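Local coordinates for PKS (Streptomyces albus, PDB 4OQJ), which probably acts as a ketosynthase that extends acyl chains bound to carrier proteins by condensation during assembly of the polyketide antibiotic oxazolomycin, at residues Asn167-Val172 / Ser188-Cys193. Sequence-based numbering, arbitrary orientation.
Sequences NDKDFV and STNTAC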
ATOM      1  N   ASN A 167     -10.043  -9.591 -12.579  1.00 14.95           N
ATOM      2  CA  ASN A 167     -10.991  -9.256 -11.517  1.00 14.03           C
ATOM      3  C   ASN A 167     -10.446  -9.113 -10.105  1.00 12.91           C
ATOM      4  O   ASN A 167     -11.088  -8.471  -9.267  1.00 12.57           O
ATOM      5  CB  ASN A 167     -12.106 -10.299 -11.490  1.00 14.47           C
ATOM      6  CG  ASN A 167     -13.149 -10.029 -12.543  1.00 15.77           C
ATOM      7  OD1 ASN A 167     -14.064  -9.236 -12.329  1.00 14.15           O
ATOM      8  ND2 ASN A 167     -12.998 -10.660 -13.703  1.00 15.50           N
ATOM      9  N   ASP A 168      -9.296  -9.703  -9.809  1.00 12.50           N
ATOM     10  CA  ASP A 168      -8.813  -9.620  -8.437  1.00 12.33           C
ATOM     11  C   ASP A 168      -8.287  -8.200  -8.160  1.00 11.94           C
ATOM     12  O   ASP A 168      -7.835  -7.493  -9.072  1.00 10.62           O
ATOM     13  CB  ASP A 168      -7.755 -10.687  -8.177  1.00 15.56           C
ATOM     14  CG  ASP A 168      -7.725 -11.127  -6.717  1.00 22.93           C
ATOM     15  OD1 ASP A 168      -8.670 -10.781  -5.973  1.00 24.41           O
ATOM     16  OD2 ASP A 168      -6.777 -11.834  -6.323  1.00 22.16           O
ATOM     17  N   LYS A 169      -8.392  -7.768  -6.908  1.00 12.17           N
ATOM     18  CA  LYS A 169      -8.039  -6.391  -6.516  1.00 15.32           C
ATOM     19  C   LYS A 169      -6.614  -6.020  -6.914  1.00 11.58           C
ATOM     20  O   LYS A 169      -6.332  -4.865  -7.242  1.00 14.08           O
ATOM     21  CB  LYS A 169      -8.191  -6.216  -4.999  1.00 22.03           C
ATOM     22  CG  LYS A 169      -9.595  -6.454  -4.492  1.00 29.85           C
ATOM     23  CD  LYS A 169     -10.111  -5.278  -3.668  1.00 22.53           C
ATOM     24  CE  LYS A 169     -11.524  -5.545  -3.199  1.00 15.57           C
ATOM     25  NZ  LYS A 169     -11.994  -4.514  -2.245  1.00 13.92           N
ATOM     26  N   ASP A 170      -5.737  -7.017  -6.867  1.00 10.03           N
ATOM     27  CA  ASP A 170      -4.309  -6.864  -7.146  1.00 12.69           C
ATOM     28  C   ASP A 170      -4.012  -6.218  -8.474  1.00 17.44           C
ATOM     29  O   ASP A 170      -2.907  -5.716  -8.669  1.00 22.68           O
ATOM     30  CB  ASP A 170      -3.592  -8.216  -7.165  1.00 15.30           C
ATOM     31  CG  ASP A 170      -3.783  -9.004  -5.915  1.00 17.59           C
ATOM     32  OD1 ASP A 170      -4.950  -9.224  -5.533  1.00 16.17           O
ATOM     33  OD2 ASP A 170      -2.757  -9.419  -5.310  1.00 15.62           O
ATOM     34  N   PHE A 171      -4.956  -6.279  -9.408  1.00 13.85           N
ATOM     35  CA  PHE A 171      -4.612  -5.952 -10.790  1.00 12.21           C
ATOM     36  C   PHE A 171      -5.079  -4.576 -11.220  1.00 11.67           C
ATOM     37  O   PHE A 171      -4.779  -4.166 -12.326  1.00 12.21           O
ATOM     38  CB  PHE A 171      -5.147  -7.053 -11.713  1.00 12.27           C
ATOM     39  CG  PHE A 171      -4.569  -8.397 -11.391  1.00 12.31           C
ATOM     40  CD1 PHE A 171      -3.258  -8.700 -11.725  1.00 14.69           C
ATOM     41  CD2 PHE A 171      -5.300  -9.338 -10.685  1.00 11.89           C
ATOM     42  CE1 PHE A 171      -2.696  -9.933 -11.392  1.00 13.44           C
ATOM     43  CE2 PHE A 171      -4.741 -10.564 -10.353  1.00 14.62           C
ATOM     44  CZ  PHE A 171      -3.437 -10.857 -10.700  1.00 13.32           C
ATOM     45  N   VAL A 172      -5.754  -3.820 -10.346  1.00 11.71           N
ATOM     46  CA  VAL A 172      -6.248  -2.506 -10.773  1.00 10.68           C
ATOM     47  C   VAL A 172      -5.086  -1.553 -11.043  1.00 11.55           C
ATOM     48  O   VAL A 172      -5.087  -0.862 -12.055  1.00 11.99           O
ATOM     49  CB  VAL A 172      -7.226  -1.846  -9.764  1.00  8.07           C
ATOM     50  CG1 VAL A 172      -6.621  -1.606  -8.378  1.00  9.11           C
ATOM     51  CG2 VAL A 172      -7.777  -0.529 -10.328  1.00  8.85           C
ATOM     52  N   SER A 188      -1.812  -1.963  -5.480  1.00  9.60           N
ATOM     53  CA  SER A 188      -3.210  -1.906  -5.060  1.00 13.48           C
ATOM     54  C   SER A 188      -3.259  -1.827  -3.543  1.00 11.85           C
ATOM     55  O   SER A 188      -2.663  -2.642  -2.835  1.00 12.59           O
ATOM     56  CB  SER A 188      -4.008  -3.096  -5.576  1.00 14.71           C
ATOM     57  OG  SER A 188      -3.984  -3.098  -6.995  1.00 17.92           O
ATOM     58  N   THR A 189      -3.937  -0.793  -3.065  1.00  9.61           N
ATOM     59  CA  THR A 189      -4.004  -0.471  -1.647  1.00 14.33           C
ATOM     60  C   THR A 189      -5.471  -0.395  -1.250  1.00 10.90           C
ATOM     61  O   THR A 189      -6.280   0.268  -1.918  1.00 11.86           O
ATOM     62  CB  THR A 189      -3.283   0.859  -1.346  1.00 20.30           C
ATOM     63  OG1 THR A 189      -4.107   1.938  -1.748  1.00 27.74           O
ATOM     64  CG2 THR A 189      -1.977   0.960  -2.120  1.00 19.83           C
ATOM     65  N   ASN A 190      -5.823  -1.082  -0.175  1.00  8.17           N
ATOM     66  CA  ASN A 190      -7.211  -1.209   0.236  1.00  9.87           C
ATOM     67  C   ASN A 190      -7.361  -1.119   1.759  1.00 12.23           C
ATOM     68  O   ASN A 190      -6.732  -1.885   2.481  1.00 11.91           O
ATOM     69  CB  ASN A 190      -7.764  -2.544  -0.257  1.00 10.97           C
ATOM     70  CG  ASN A 190      -8.103  -2.522  -1.725  1.00 15.07           C
ATOM     71  OD1 ASN A 190      -7.320  -2.969  -2.571  1.00 14.11           O
ATOM     72  ND2 ASN A 190      -9.273  -1.981  -2.042  1.00 14.79           N
ATOM     73  N   THR A 191      -8.197  -0.184   2.221  1.00 11.37           N
ATOM     74  CA  THR A 191      -8.524  -0.041   3.637  1.00 13.05           C
ATOM     75  C   THR A 191      -9.999   0.320   3.780  1.00 13.03           C
ATOM     76  O   THR A 191     -10.378   1.118   4.633  1.00  9.83           O
ATOM     77  CB  THR A 191      -7.652   1.051   4.313  1.00 17.47           C
ATOM     78  OG1 THR A 191      -7.882   2.314   3.678  1.00 16.10           O
ATOM     79  CG2 THR A 191      -6.164   0.705   4.191  1.00 15.71           C
ATOM     80  N   ALA A 192     -10.824  -0.264   2.928  1.00  8.66           N
ATOM     81  CA  ALA A 192     -12.257   0.034   2.909  1.00 10.12           C
ATOM     82  C   ALA A 192     -12.528   1.540   2.697  1.00  9.35           C
ATOM     83  O   ALA A 192     -11.958   2.134   1.790  1.00 11.23           O
ATOM     84  CB  ALA A 192     -12.924  -0.485   4.200  1.00 11.31           C
ATOM     85  N   CYS A 193     -13.399   2.149   3.498  1.00  9.32           N
ATOM     86  CA  CYS A 193     -13.890   3.512   3.229  1.00 12.25           C
ATOM     87  C   CYS A 193     -12.806   4.580   3.196  1.00 14.20           C
ATOM     88  O   CYS A 193     -13.021   5.658   2.645  1.00 15.81           O
ATOM     89  CB  CYS A 193     -14.933   3.941   4.286  1.00 13.98           C
ATOM     90  SG  CYS A 193     -15.860   2.615   4.999  1.00 23.57           S
TER
HETATM   91  O   HOH W   1      -7.779  -2.782  -5.364  1.00 19.71           O
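Ser-188 and Lys-169 make the direct hydrogen bond of this contact. Ser-188 OG donates to Lys-169 O at 2.9 Å. The C=O...OG angle is 136°, and the hydroxyl is tilted 22° from the carbonyl plane. OG lies anti to the carbonyl carbon of Ser-188 (chi1 -61°), which points it at the turn before helix 171-180. The same oxygen, Lys-169 O, also takes a weak backbone bond from Val-172 N and a bond from a water. That water donates in turn to Asn-190 OD1 at 2.8 Å, so it bridges the turn to the strand. Asp-168 to Phe-171 form a type I beta turn, closed by Phe-171 N to Asp-168 O at 3.1 Å.

Van der Waals packing adds to this. Val-172 CG1 presses on Ser-188 OG at 3.3 Å. The aliphatic part of Lys-169 runs over the Asn-190 amide, with Lys-169 CD 3.8 Å from both Asn-190 OD1 and Asn-190 ND2. The lysine chain bends at chi2 on its way past.

Charged and polar ends turn to other partners. Lys-169 NZ bonds Val-138 O, to which Asn-190 ND2 also makes a weak bond. Lys-169 NZ forms salt bridges with Asp-168 and Asp-170 of the second subunit, and the reciprocal pairs form as well. Asp-170 OD2 accepts from Ala-192 N of the second subunit. In this buried setting the opposite charges probably offset one another.

Strand 186-190 is at the edge of the central sheet within its own chain. Ser-188 and Asn-190 pair antiparallel with a strand of the second subunit. A sheet continued across the two-fold dimer interface in this way is characteristic of thiolase-fold ketosynthases, and here the turn before helix 171-180 packs against that interface strand.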